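Local coordinates for protein putative glycoside hydrolase (Bacteroides thetaiotaomicron VPI-5482, PDB 3HBZ) that is of unknown function but binds calcium and may act in carbohydrate metabolism, possibly as a glycoside hydrolase, at residues K110-F114 and D143-Q149; Y133-V138 and R164-F168; L161-S165 and A324-L329; Y219-F225 and R236-D240. All coordinates share one frame; numbering follows the deposited sequence. Where two conformers were deposited one is given.

Contact 1 of 4, residues K110-F114 and D143-Q149; sequences KYYIF and DDYPTFQ
The loop leading into strand 115-118 lays Tyr-111, Tyr-112 and Phe-114 against the start of strand 147-150, and rings and waters make the join, with no direct hydrogen bond between the two segments. CB of Tyr-111 stands 3.6 Å from the centroid of the Tyr-145 ring and 6° off its normal, a CH-pi contact over the centre of the face. With CG between its N and carbonyl carbon (chi1 56°), the Tyr-111 ring meets that of Tyr-145 obliquely, planes 55° apart and CD2 3.6 Å from Tyr-145 CE2. Tyr-112 runs at about a right angle to Gln-149, whose CB lies over the ring face, 3.9 Å from the centroid. At the edge of the same ring Asp-143 OD1 comes within 3.7 Å of Tyr-112 CE2. Strand 147-150 is itself paired with strand 158-165, Phe-148 bonding to Ser-160 through the backbone, whereas the polar links from the loop to it pass through waters. One water takes the N-H of Tyr-112 and donates to Thr-147 O. A second links Tyr-112 OH to Gln-149 OE1; a third meets the same hydroxyl and donates to both Asp-143 OD1 and Gln-149 O. Phe-114 turns its edge to the strand, CZ lying 3.6 Å from Phe-148 O, and its plane is perpendicular to the Gln-149 amide. That amide is held at NE2 by Phe-102 O, close to the calcium-binding residues Glu-103 and Lys-157.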
loop_
_atom_site.group_PDB
_atom_site.type_symbol
_atom_site.label_atom_id
_atom_site.label_comp_id
_atom_site.label_asym_id
_atom_site.label_seq_id
_atom_site.Cartn_x
_atom_site.Cartn_y
_atom_site.Cartn_z
ATOM N N LYS A 110 9.277 0.080 13.004
ATOM C CA LYS A 110 10.504 -0.633 12.702
ATOM C C LYS A 110 10.854 -0.576 11.220
ATOM O O LYS A 110 11.961 -0.928 10.839
ATOM C CB LYS A 110 10.412 -2.097 13.151
ATOM C CG LYS A 110 9.594 -2.971 12.239
ATOM C CD LYS A 110 9.454 -4.377 12.775
ATOM C CE LYS A 110 8.520 -5.156 11.906
ATOM N NZ LYS A 110 8.243 -6.469 12.482
ATOM N N TYR A 111 9.911 -0.154 10.388
ATOM C CA TYR A 111 10.216 0.119 8.990
ATOM C C TYR A 111 9.424 1.349 8.548
ATOM O O TYR A 111 8.540 1.820 9.247
ATOM C CB TYR A 111 9.919 -1.091 8.095
ATOM C CG TYR A 111 8.491 -1.612 8.193
ATOM C CD1 TYR A 111 7.416 -0.870 7.692
ATOM C CD2 TYR A 111 8.214 -2.875 8.764
ATOM C CE1 TYR A 111 6.117 -1.348 7.773
ATOM C CE2 TYR A 111 6.894 -3.364 8.879
ATOM C CZ TYR A 111 5.855 -2.618 8.372
ATOM O OH TYR A 111 4.577 -3.100 8.488
ATOM N N TYR A 112 9.740 1.849 7.369
ATOM C CA TYR A 112 9.158 3.061 6.908
ATOM C C TYR A 112 7.792 2.836 6.337
ATOM O O TYR A 112 7.583 1.915 5.516
ATOM C CB TYR A 112 10.033 3.656 5.821
ATOM C CG TYR A 112 11.268 4.350 6.359
ATOM C CD1 TYR A 112 11.171 5.605 6.903
ATOM C CD2 TYR A 112 12.514 3.777 6.283
ATOM C CE1 TYR A 112 12.273 6.285 7.338
ATOM C CE2 TYR A 112 13.660 4.467 6.744
ATOM C CZ TYR A 112 13.516 5.712 7.273
ATOM O OH TYR A 112 14.583 6.443 7.743
ATOM N N ILE A 113 6.883 3.727 6.745
ATOM C CA ILE A 113 5.527 3.870 6.169
ATOM C C ILE A 113 5.405 5.358 5.788
ATOM O O ILE A 113 5.480 6.252 6.652
ATOM C CB ILE A 113 4.437 3.473 7.191
ATOM C CG1 ILE A 113 4.561 1.994 7.665
ATOM C CG2 ILE A 113 2.979 3.751 6.674
ATOM C CD1 ILE A 113 3.798 1.696 9.028
ATOM N N PHE A 114 5.325 5.589 4.482
ATOM C CA PHE A 114 5.122 6.908 3.883
ATOM C C PHE A 114 3.686 7.328 3.981
ATOM O O PHE A 114 2.764 6.551 3.642
ATOM C CB PHE A 114 5.534 6.843 2.401
ATOM C CG PHE A 114 6.997 6.761 2.193
ATOM C CD1 PHE A 114 7.758 7.928 2.118
ATOM C CD2 PHE A 114 7.638 5.530 2.082
ATOM C CE1 PHE A 114 9.139 7.846 1.922
ATOM C CE2 PHE A 114 9.012 5.471 1.868
ATOM C CZ PHE A 114 9.754 6.629 1.807
ATOM N N ASP A 143 16.332 0.539 7.350
ATOM C CA ASP A 143 17.146 0.619 6.114
ATOM C C ASP A 143 17.479 -0.699 5.418
ATOM O O ASP A 143 18.060 -0.684 4.332
ATOM C CB ASP A 143 18.478 1.361 6.429
ATOM C CG ASP A 143 18.322 2.860 6.265
ATOM O OD1 ASP A 143 17.148 3.301 6.072
ATOM O OD2 ASP A 143 19.344 3.580 6.267
ATOM N N ASP A 144 17.150 -1.821 6.051
ATOM C CA ASP A 144 17.425 -3.131 5.473
ATOM C C ASP A 144 16.215 -3.651 4.669
ATOM O O ASP A 144 16.289 -4.702 4.013
ATOM C CB ASP A 144 17.741 -4.136 6.588
ATOM C CG ASP A 144 19.002 -3.814 7.373
ATOM O OD1 ASP A 144 19.917 -3.142 6.848
ATOM O OD2 ASP A 144 19.073 -4.275 8.540
ATOM N N TYR A 145 15.090 -2.954 4.740
ATOM C CA TYR A 145 13.903 -3.377 4.029
ATOM C C TYR A 145 13.958 -2.971 2.528
ATOM O O TYR A 145 14.786 -2.145 2.112
ATOM C CB TYR A 145 12.665 -2.771 4.656
ATOM C CG TYR A 145 12.260 -3.408 5.963
ATOM C CD1 TYR A 145 12.956 -3.144 7.132
ATOM C CD2 TYR A 145 11.144 -4.277 6.026
ATOM C CE1 TYR A 145 12.569 -3.738 8.335
ATOM C CE2 TYR A 145 10.768 -4.885 7.221
ATOM C CZ TYR A 145 11.488 -4.628 8.366
ATOM O OH TYR A 145 11.081 -5.200 9.546
ATOM N N PRO A 146 13.090 -3.581 1.709
ATOM C CA PRO A 146 13.048 -3.237 0.285
ATOM C C PRO A 146 12.546 -1.816 0.011
ATOM O O PRO A 146 12.883 -1.227 -1.036
ATOM C CB PRO A 146 12.075 -4.277 -0.303
ATOM C CG PRO A 146 12.168 -5.448 0.663
ATOM C CD PRO A 146 12.227 -4.747 2.026
ATOM N N THR A 147 11.797 -1.267 0.958
ATOM C CA THR A 147 11.147 0.012 0.786
ATOM C C THR A 147 11.571 0.904 1.969
ATOM O O THR A 147 11.262 0.588 3.116
ATOM C CB THR A 147 9.672 -0.156 0.760
ATOM O OG1 THR A 147 9.290 -1.006 -0.319
ATOM C CG2 THR A 147 8.945 1.236 0.592
ATOM N N PHE A 148 12.313 1.980 1.684
ATOM C CA PHE A 148 12.753 2.919 2.731
ATOM C C PHE A 148 12.871 4.329 2.210
ATOM O O PHE A 148 12.630 4.599 1.035
ATOM C CB PHE A 148 14.068 2.465 3.387
ATOM C CG PHE A 148 15.254 2.339 2.414
ATOM C CD1 PHE A 148 15.401 1.201 1.620
ATOM C CD2 PHE A 148 16.208 3.345 2.310
ATOM C CE1 PHE A 148 16.460 1.060 0.748
ATOM C CE2 PHE A 148 17.272 3.222 1.431
ATOM C CZ PHE A 148 17.411 2.079 0.652
ATOM N N GLN A 149 13.183 5.257 3.121
ATOM C CA GLN A 149 13.343 6.659 2.760
ATOM C C GLN A 149 14.803 7.035 2.676
ATOM O O GLN A 149 15.578 6.657 3.551
ATOM C CB GLN A 149 12.680 7.535 3.816
ATOM C CG GLN A 149 12.543 9.012 3.417
ATOM C CD GLN A 149 11.939 9.850 4.517
ATOM O OE1 GLN A 149 12.268 9.651 5.679
ATOM N NE2 GLN A 149 11.052 10.798 4.158
HETATM O O HOH W 1 11.870 0.509 5.872
HETATM O O HOH W 2 14.750 9.258 6.667
HETATM O O HOH W 3 16.949 6.058 5.746
#

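Contact 2 of 4, residues Y133-V138 and R164-F168; sequences YAMTGV and RSTGF
Tyr-133 OH donates to Ser-165 O in a short bond of 2.5 Å, nearly along the C=O axis and at the edge of the ring. Behind it Thr-136 OG1 accepts from Val-138 N at 3.1 Å, forming an ST turn in the chain that follows helix 130-134, where a type I turn spans Ala-134 to Gly-137. The carbonyl O of Tyr-133 is gripped twice by Thr-136: by its backbone N and, more closely, by OG1, which donates in the carbonyl plane over 2.6 Å. Lying between the backbone N and the carbonyl carbon (chi1 66°), the Thr-136 hydroxyl can serve both neighbours in its own segment, while CG2 is left to face CB of Thr-166 at 3.8 Å. The Tyr-133 hydroxyl also lies 3.4 Å from Arg-164 CB. A phenylalanine in place of Tyr-133 would keep the ring but is likely to leave Ser-165 O, at the end of strand 158-165, without this donor. A second ST turn, Gly-167 N to Ser-165 OG, shapes the passage from that strand into helix 167-172. One water donates to both Thr-136 O and Thr-166 O, and beside it Val-138 CG2 rests 3.4 Å from Thr-166 O.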
loop_
_atom_site.group_PDB
_atom_site.type_symbol
_atom_site.label_atom_id
_atom_site.label_comp_id
_atom_site.label_asym_id
_atom_site.label_seq_id
_atom_site.Cartn_x
_atom_site.Cartn_y
_atom_site.Cartn_z
ATOM N N TYR A 133 8.310 -8.723 4.233
ATOM C CA TYR A 133 9.759 -8.904 4.374
ATOM C C TYR A 133 10.232 -9.188 5.811
ATOM O O TYR A 133 11.204 -9.932 6.037
ATOM C CB TYR A 133 10.521 -7.713 3.779
ATOM C CG TYR A 133 12.021 -7.987 3.553
ATOM C CD1 TYR A 133 12.436 -8.823 2.551
ATOM C CD2 TYR A 133 12.990 -7.363 4.316
ATOM C CE1 TYR A 133 13.822 -9.115 2.332
ATOM C CE2 TYR A 133 14.368 -7.585 4.088
ATOM C CZ TYR A 133 14.777 -8.477 3.111
ATOM O OH TYR A 133 16.122 -8.732 2.913
ATOM N N ALA A 134 9.573 -8.567 6.771
ATOM C CA ALA A 134 9.870 -8.792 8.182
ATOM C C ALA A 134 9.784 -10.270 8.542
ATOM O O ALA A 134 10.544 -10.765 9.394
ATOM C CB ALA A 134 8.894 -7.961 9.080
HETATM N N MSE A 135 8.896 -10.982 7.848
HETATM C CA MSE A 135 8.664 -12.397 8.099
HETATM C C MSE A 135 9.802 -13.286 7.615
HETATM O O MSE A 135 9.858 -14.429 8.028
HETATM C CB MSE A 135 7.328 -12.870 7.480
HETATM C CG MSE A 135 6.123 -12.228 8.118
HETATM SE SE MSE A 135 4.499 -12.726 7.130
HETATM C CE MSE A 135 4.469 -14.594 7.432
ATOM N N THR A 136 10.732 -12.755 6.811
ATOM C CA THR A 136 11.900 -13.545 6.334
ATOM C C THR A 136 12.973 -13.651 7.396
ATOM O O THR A 136 13.927 -14.420 7.250
ATOM C CB THR A 136 12.573 -12.880 5.126
ATOM O OG1 THR A 136 13.150 -11.634 5.539
ATOM C CG2 THR A 136 11.545 -12.642 3.961
ATOM N N GLY A 137 12.874 -12.796 8.418
ATOM C CA GLY A 137 13.897 -12.727 9.467
ATOM C C GLY A 137 15.170 -11.975 9.089
ATOM O O GLY A 137 16.099 -11.908 9.900
ATOM N N VAL A 138 15.250 -11.442 7.862
ATOM C CA VAL A 138 16.502 -10.805 7.401
ATOM C C VAL A 138 16.774 -9.373 7.947
ATOM O O VAL A 138 17.861 -9.113 8.363
ATOM C CB VAL A 138 16.571 -10.761 5.867
ATOM C CG1 VAL A 138 17.839 -9.942 5.377
ATOM C CG2 VAL A 138 16.490 -12.232 5.271
ATOM N N ARG A 164 15.856 -6.982 -2.583
ATOM C CA ARG A 164 16.643 -7.589 -1.522
ATOM C C ARG A 164 16.601 -9.101 -1.619
ATOM O O ARG A 164 15.585 -9.679 -2.064
ATOM C CB ARG A 164 16.023 -7.247 -0.186
ATOM C CG ARG A 164 16.001 -5.776 0.097
ATOM C CD ARG A 164 17.382 -5.175 0.187
ATOM N NE ARG A 164 17.186 -3.892 0.810
ATOM C CZ ARG A 164 18.026 -3.262 1.623
ATOM N NH1 ARG A 164 19.236 -3.736 1.934
ATOM N NH2 ARG A 164 17.618 -2.110 2.122
ATOM N N SER A 165 17.654 -9.750 -1.140
ATOM C CA SER A 165 17.571 -11.180 -0.838
ATOM C C SER A 165 16.640 -11.413 0.356
ATOM O O SER A 165 16.647 -10.639 1.337
ATOM C CB SER A 165 18.949 -11.740 -0.461
ATOM O OG SER A 165 18.779 -13.077 -0.038
ATOM N N THR A 166 15.856 -12.491 0.295
ATOM C CA THR A 166 15.009 -12.907 1.420
ATOM C C THR A 166 15.686 -13.983 2.273
ATOM O O THR A 166 15.058 -14.558 3.176
ATOM C CB THR A 166 13.720 -13.502 0.914
ATOM O OG1 THR A 166 14.058 -14.582 0.037
ATOM C CG2 THR A 166 12.913 -12.479 0.183
ATOM N N GLY A 167 16.948 -14.295 1.959
ATOM C CA GLY A 167 17.733 -15.237 2.762
ATOM C C GLY A 167 17.231 -16.686 2.647
ATOM O O GLY A 167 16.371 -17.019 1.826
ATOM N N PHE A 168 17.718 -17.525 3.536
ATOM C CA PHE A 168 17.398 -18.947 3.488
ATOM C C PHE A 168 15.890 -19.211 3.607
ATOM O O PHE A 168 15.327 -20.074 2.897
ATOM C CB PHE A 168 18.162 -19.697 4.581
ATOM C CG PHE A 168 17.877 -21.194 4.602
ATOM C CD1 PHE A 168 18.264 -22.001 3.537
ATOM C CD2 PHE A 168 17.204 -21.778 5.670
ATOM C CE1 PHE A 168 17.971 -23.357 3.529
ATOM C CE2 PHE A 168 16.938 -23.124 5.700
ATOM C CZ PHE A 168 17.315 -23.933 4.623
HETATM O O HOH W 4 15.800 -15.763 5.542
#

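Contact 3 of 4, residues L161-S165 and A324-L329; sequences LVTRS and AIGSTL
Leu-161 and Leu-329 form an antiparallel hydrogen-bonded pair, with both bonds, Leu-161 N to Leu-329 O and Leu-329 N to Leu-161 O, measuring 2.8 Å. Where the strands give way to loop and turn, two more backbone bonds follow: Thr-163 N to Ser-327 O at 3.0 Å, and an almost straight one from Gly-326 N to Thr-163 O, 2.8 Å and 178° at the hydrogen. Next to the leucine pair, Val-162 and Thr-328 make a non-hydrogen-bonded pair, where CA of Thr-328 leans on Leu-161 O and CA of Val-162 on Ser-327 O, both as CA-H...O contacts. The type II turn from Ala-324 to Ser-327 needs Gly-326 at its third position, since a side chain there would jam against the carbonyl O of Ile-325. Among the side chains, the two leucines lie side by side on one face of the sheet and Val-162 and Thr-328 on the other, Val-162 CG2 coming 3.6 Å from Thr-328 OG1. Anti to the carbonyl carbon (chi1 -57°) and beside its own N, that hydroxyl donates to Gly-326 O over 2.9 Å, 40° above the carbonyl plane. Putting an alanine at Thr-328 would probably leave Gly-326 O without this donor and thin the packing on Val-162 CG2, which would lose OG1 and CG2. Nearer the turn, Ile-325 CD1 packs 3.8 Å from Ser-165 CB, and Thr-163 CB stands 3.4 Å from Ala-324 O. The pairing places strand 158-165 between strands 147-150 and 328-338 here, and strand 328-338 passes the antiparallel pairing on to strand 210-220 through Thr-328 and Lys-220.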
loop_
_atom_site.group_PDB
_atom_site.type_symbol
_atom_site.label_atom_id
_atom_site.label_comp_id
_atom_site.label_asym_id
_atom_site.label_seq_id
_atom_site.Cartn_x
_atom_site.Cartn_y
_atom_site.Cartn_z
ATOM N N LEU A 161 13.660 2.231 -3.357
ATOM C CA LEU A 161 13.182 0.881 -3.519
ATOM C C LEU A 161 14.369 0.026 -3.979
ATOM O O LEU A 161 15.015 0.332 -4.988
ATOM C CB LEU A 161 12.074 0.858 -4.576
ATOM C CG LEU A 161 10.884 1.767 -4.228
ATOM C CD1 LEU A 161 9.808 1.662 -5.336
ATOM C CD2 LEU A 161 10.240 1.464 -2.876
ATOM N N VAL A 162 14.690 -0.990 -3.191
ATOM C CA VAL A 162 15.854 -1.831 -3.447
ATOM C C VAL A 162 15.442 -3.309 -3.348
ATOM O O VAL A 162 14.949 -3.718 -2.358
ATOM C CB VAL A 162 17.010 -1.550 -2.481
ATOM C CG1 VAL A 162 18.205 -2.523 -2.719
ATOM C CG2 VAL A 162 17.517 -0.107 -2.607
ATOM N N THR A 163 15.678 -4.077 -4.399
ATOM C CA THR A 163 15.407 -5.518 -4.440
ATOM C C THR A 163 16.395 -6.235 -3.536
ATOM O O THR A 163 17.601 -6.072 -3.663
ATOM C CB THR A 163 15.499 -6.046 -5.878
ATOM O OG1 THR A 163 14.509 -5.360 -6.674
ATOM C CG2 THR A 163 15.248 -7.599 -5.973
ATOM N N ARG A 164 15.856 -6.982 -2.583
ATOM C CA ARG A 164 16.643 -7.589 -1.522
ATOM C C ARG A 164 16.601 -9.101 -1.619
ATOM O O ARG A 164 15.585 -9.679 -2.064
ATOM C CB ARG A 164 16.023 -7.247 -0.186
ATOM C CG ARG A 164 16.001 -5.776 0.097
ATOM C CD ARG A 164 17.382 -5.175 0.187
ATOM N NE ARG A 164 17.186 -3.892 0.810
ATOM C CZ ARG A 164 18.026 -3.262 1.623
ATOM N NH1 ARG A 164 19.236 -3.736 1.934
ATOM N NH2 ARG A 164 17.618 -2.110 2.122
ATOM N N SER A 165 17.654 -9.750 -1.140
ATOM C CA SER A 165 17.571 -11.180 -0.838
ATOM C C SER A 165 16.640 -11.413 0.356
ATOM O O SER A 165 16.647 -10.639 1.337
ATOM C CB SER A 165 18.949 -11.740 -0.461
ATOM O OG SER A 165 18.779 -13.077 -0.038
ATOM N N ALA A 324 17.089 -8.624 -10.038
ATOM C CA ALA A 324 18.462 -8.629 -9.526
ATOM C C ALA A 324 18.525 -8.016 -8.137
ATOM O O ALA A 324 18.066 -6.882 -7.912
ATOM C CB ALA A 324 19.387 -7.887 -10.488
ATOM N N ILE A 325 19.144 -8.720 -7.208
ATOM C CA ILE A 325 19.342 -8.166 -5.904
ATOM C C ILE A 325 20.172 -6.911 -6.078
ATOM O O ILE A 325 21.126 -6.900 -6.831
ATOM C CB ILE A 325 20.040 -9.149 -5.002
ATOM C CG1 ILE A 325 19.082 -10.319 -4.715
ATOM C CG2 ILE A 325 20.509 -8.464 -3.673
ATOM C CD1 ILE A 325 19.852 -11.596 -4.151
ATOM N N GLY A 326 19.794 -5.847 -5.389
ATOM C CA GLY A 326 20.521 -4.567 -5.503
ATOM C C GLY A 326 19.895 -3.591 -6.501
ATOM O O GLY A 326 20.275 -2.448 -6.537
ATOM N N SER A 327 18.942 -4.031 -7.324
ATOM C CA SER A 327 18.253 -3.087 -8.218
ATOM C C SER A 327 17.664 -1.983 -7.382
ATOM O O SER A 327 17.011 -2.283 -6.396
ATOM C CB SER A 327 17.184 -3.788 -9.073
ATOM O OG SER A 327 17.840 -4.538 -10.099
ATOM N N THR A 328 17.921 -0.709 -7.745
ATOM C CA THR A 328 17.572 0.460 -6.911
ATOM C C THR A 328 16.825 1.510 -7.730
ATOM O O THR A 328 17.354 2.023 -8.721
ATOM C CB THR A 328 18.815 1.109 -6.323
ATOM O OG1 THR A 328 19.527 0.128 -5.570
ATOM C CG2 THR A 328 18.478 2.337 -5.408
ATOM N N LEU A 329 15.577 1.773 -7.331
ATOM C CA LEU A 329 14.737 2.776 -7.924
ATOM C C LEU A 329 14.532 3.861 -6.872
ATOM O O LEU A 329 14.043 3.567 -5.778
ATOM C CB LEU A 329 13.382 2.171 -8.358
ATOM C CG LEU A 329 12.353 3.156 -8.941
ATOM C CD1 LEU A 329 12.818 3.810 -10.305
ATOM C CD2 LEU A 329 11.022 2.499 -9.131
#

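Contact 4 of 4, residues Y219-F225 and R236-D240; sequences YKAGDQF and RDICD
Tyr-219 meets Ile-238 and Cys-239 through its ring. SG of Cys-239 lies over one face, 4.2 Å from the centroid and 20° off the normal, a sulfur-aromatic contact, and its CB adds a CH-pi contact over the same ring. Ile-238 CD1 packs 3.8 Å from Tyr-219 CE2, while Asp-237 O comes in at the ring edge. With CG anti to its own N (chi1 -175°), Tyr-219 extends its ring along the backbone from Asp-237 to Cys-239, and its hydroxyl bonds to Ser-314 O beyond. Phe-225 also presents an edge, CD2 being 3.7 Å from Asp-237 N, and the Asp-237 carboxylate stands perpendicular to that ring.

The polar links across the two segments run through water. One molecule accepts from Asp-237 N at 2.9 Å and donates to Gly-222 O at 2.7 Å; another joins Arg-236 NH1 to Asp-223 OD1. The Arg-236 guanidinium lays a face over Ala-221, whose CB is 3.6 Å from its plane, and NE makes a salt bridge to Glu-277. Asp-237 OD2 is hydrogen-bonded to Ser-327 OG, Ser-315 OG and Ala-324 N.

What results is buried packing between two connecting segments of the antiparallel beta framework: the chain leaving strand 210-220 is tied to the chain entering strand 240-247 by rings and waters, without strand pairing.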
loop_
_atom_site.group_PDB
_atom_site.type_symbol
_atom_site.label_atom_id
_atom_site.label_comp_id
_atom_site.label_asym_id
_atom_site.label_seq_id
_atom_site.Cartn_x
_atom_site.Cartn_y
_atom_site.Cartn_z
ATOM N N TYR A 219 17.554 5.142 -11.572
ATOM C CA TYR A 219 17.530 3.682 -11.537
ATOM C C TYR A 219 18.884 3.064 -11.844
ATOM O O TYR A 219 19.565 3.468 -12.793
ATOM C CB TYR A 219 16.484 3.121 -12.498
ATOM C CG TYR A 219 16.338 1.602 -12.422
ATOM C CD1 TYR A 219 15.732 1.018 -11.328
ATOM C CD2 TYR A 219 16.831 0.758 -13.427
ATOM C CE1 TYR A 219 15.591 -0.354 -11.203
ATOM C CE2 TYR A 219 16.707 -0.673 -13.314
ATOM C CZ TYR A 219 16.109 -1.205 -12.188
ATOM O OH TYR A 219 15.886 -2.543 -12.020
ATOM N N LYS A 220 19.231 2.055 -11.050
ATOM C CA LYS A 220 20.408 1.211 -11.283
ATOM C C LYS A 220 19.979 -0.269 -11.116
ATOM O O LYS A 220 19.389 -0.627 -10.125
ATOM C CB LYS A 220 21.502 1.580 -10.303
ATOM C CG LYS A 220 22.846 0.826 -10.501
ATOM C CD LYS A 220 23.959 1.452 -9.671
ATOM N N ALA A 221 20.210 -1.092 -12.129
ATOM C CA ALA A 221 19.933 -2.522 -12.051
ATOM C C ALA A 221 20.983 -3.161 -11.183
ATOM O O ALA A 221 22.123 -2.729 -11.196
ATOM C CB ALA A 221 19.984 -3.144 -13.441
ATOM N N GLY A 222 20.621 -4.211 -10.466
ATOM C CA GLY A 222 21.600 -5.034 -9.782
ATOM C C GLY A 222 22.439 -5.808 -10.773
ATOM O O GLY A 222 22.024 -6.021 -11.912
ATOM N N ASP A 223 23.586 -6.261 -10.293
ATOM C CA ASP A 223 24.647 -6.939 -11.077
ATOM C C ASP A 223 24.231 -8.260 -11.709
ATOM O O ASP A 223 24.597 -8.546 -12.823
ATOM C CB ASP A 223 25.849 -7.239 -10.165
ATOM C CG ASP A 223 26.559 -5.972 -9.658
ATOM O OD1 ASP A 223 26.420 -4.889 -10.280
ATOM O OD2 ASP A 223 27.283 -6.074 -8.638
ATOM N N GLN A 224 23.454 -9.056 -10.991
ATOM C CA GLN A 224 23.164 -10.413 -11.406
ATOM C C GLN A 224 21.676 -10.672 -11.367
ATOM O O GLN A 224 21.054 -10.724 -10.306
ATOM C CB GLN A 224 23.909 -11.392 -10.477
ATOM C CG GLN A 224 23.705 -12.875 -10.795
ATOM C CD GLN A 224 24.088 -13.236 -12.230
ATOM O OE1 GLN A 224 25.270 -13.207 -12.605
ATOM N NE2 GLN A 224 23.081 -13.582 -13.042
ATOM N N PHE A 225 21.083 -10.764 -12.535
ATOM C CA PHE A 225 19.701 -11.095 -12.656
ATOM C C PHE A 225 19.494 -12.564 -12.306
ATOM O O PHE A 225 20.267 -13.428 -12.765
ATOM C CB PHE A 225 19.242 -10.852 -14.090
ATOM C CG PHE A 225 17.753 -10.802 -14.238
ATOM C CD1 PHE A 225 17.012 -11.964 -14.446
ATOM C CD2 PHE A 225 17.096 -9.583 -14.236
ATOM C CE1 PHE A 225 15.615 -11.905 -14.590
ATOM C CE2 PHE A 225 15.717 -9.508 -14.383
ATOM C CZ PHE A 225 14.971 -10.678 -14.571
ATOM N N ARG A 236 18.978 -7.946 -18.064
ATOM C CA ARG A 236 19.281 -6.825 -17.178
ATOM C C ARG A 236 17.966 -6.397 -16.513
ATOM O O ARG A 236 16.927 -6.403 -17.152
ATOM C CB ARG A 236 19.948 -5.718 -17.953
ATOM C CG ARG A 236 20.669 -4.709 -17.103
ATOM C CD ARG A 236 22.191 -4.962 -16.909
ATOM N NE ARG A 236 22.692 -3.835 -16.118
ATOM C CZ ARG A 236 23.473 -3.873 -15.035
ATOM N NH1 ARG A 236 24.015 -4.990 -14.564
ATOM N NH2 ARG A 236 23.746 -2.730 -14.425
ATOM N N ASP A 237 17.986 -6.128 -15.206
ATOM C CA ASP A 237 16.755 -5.803 -14.505
ATOM C C ASP A 237 16.254 -4.423 -14.967
ATOM O O ASP A 237 17.021 -3.636 -15.551
ATOM C CB ASP A 237 17.011 -5.818 -12.988
ATOM C CG ASP A 237 15.768 -6.107 -12.146
ATOM O OD1 ASP A 237 14.637 -6.295 -12.689
ATOM O OD2 ASP A 237 15.936 -6.128 -10.889
ATOM N N ILE A 238 14.964 -4.161 -14.757
ATOM C CA ILE A 238 14.395 -2.837 -15.004
ATOM C C ILE A 238 13.280 -2.629 -14.002
ATOM O O ILE A 238 12.700 -3.596 -13.503
ATOM C CB ILE A 238 13.895 -2.662 -16.494
ATOM C CG1 ILE A 238 13.739 -1.183 -16.899
ATOM C CG2 ILE A 238 12.565 -3.483 -16.747
ATOM C CD1 ILE A 238 15.014 -0.270 -16.689
ATOM N N CYS A 239 13.028 -1.364 -13.664
ATOM C CA CYS A 239 11.923 -0.972 -12.820
ATOM C C CYS A 239 10.591 -0.967 -13.560
ATOM O O CYS A 239 10.557 -1.084 -14.813
ATOM C CB CYS A 239 12.190 0.421 -12.272
ATOM S SG CYS A 239 12.439 1.654 -13.568
ATOM N N ASP A 240 9.502 -0.833 -12.803
ATOM C CA ASP A 240 8.165 -0.566 -13.366
ATOM C C ASP A 240 7.532 0.556 -12.567
ATOM O O ASP A 240 7.744 0.693 -11.339
ATOM C CB ASP A 240 7.291 -1.821 -13.339
ATOM C CG ASP A 240 6.185 -1.819 -14.390
ATOM O OD1 ASP A 240 6.023 -0.871 -15.196
ATOM O OD2 ASP A 240 5.455 -2.806 -14.390
HETATM O O HOH W 5 20.322 -7.028 -13.703
HETATM O O HOH W 6 26.084 -4.438 -12.900
#

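Contacts 1, 2 and 3 gather round strand 158-165, their centres about 13 Å from one another. Arg-164, shared by contacts 2 and 3, ties both to contact 1: its NH2 lies 2.7 Å from Asp-143 O and 2.8 Å from Tyr-145 O. Contact 4 is nested in the chain loop that contact 3 closes, their centres about 8 Å apart, and Ser-327 OG meets Asp-237 OD2 at 2.6 Å. Contacts 2 and 4 lie away from the metal sites. Contact 1 comes closest to the calcium site of Asn-101, Glu-103, Thr-155, Lys-157 and Asp-332, the side chain of Gln-149 being about 4 Å from that of Lys-157, and that of Leu-329 in contact 3 about 10 Å from that of Asp-332.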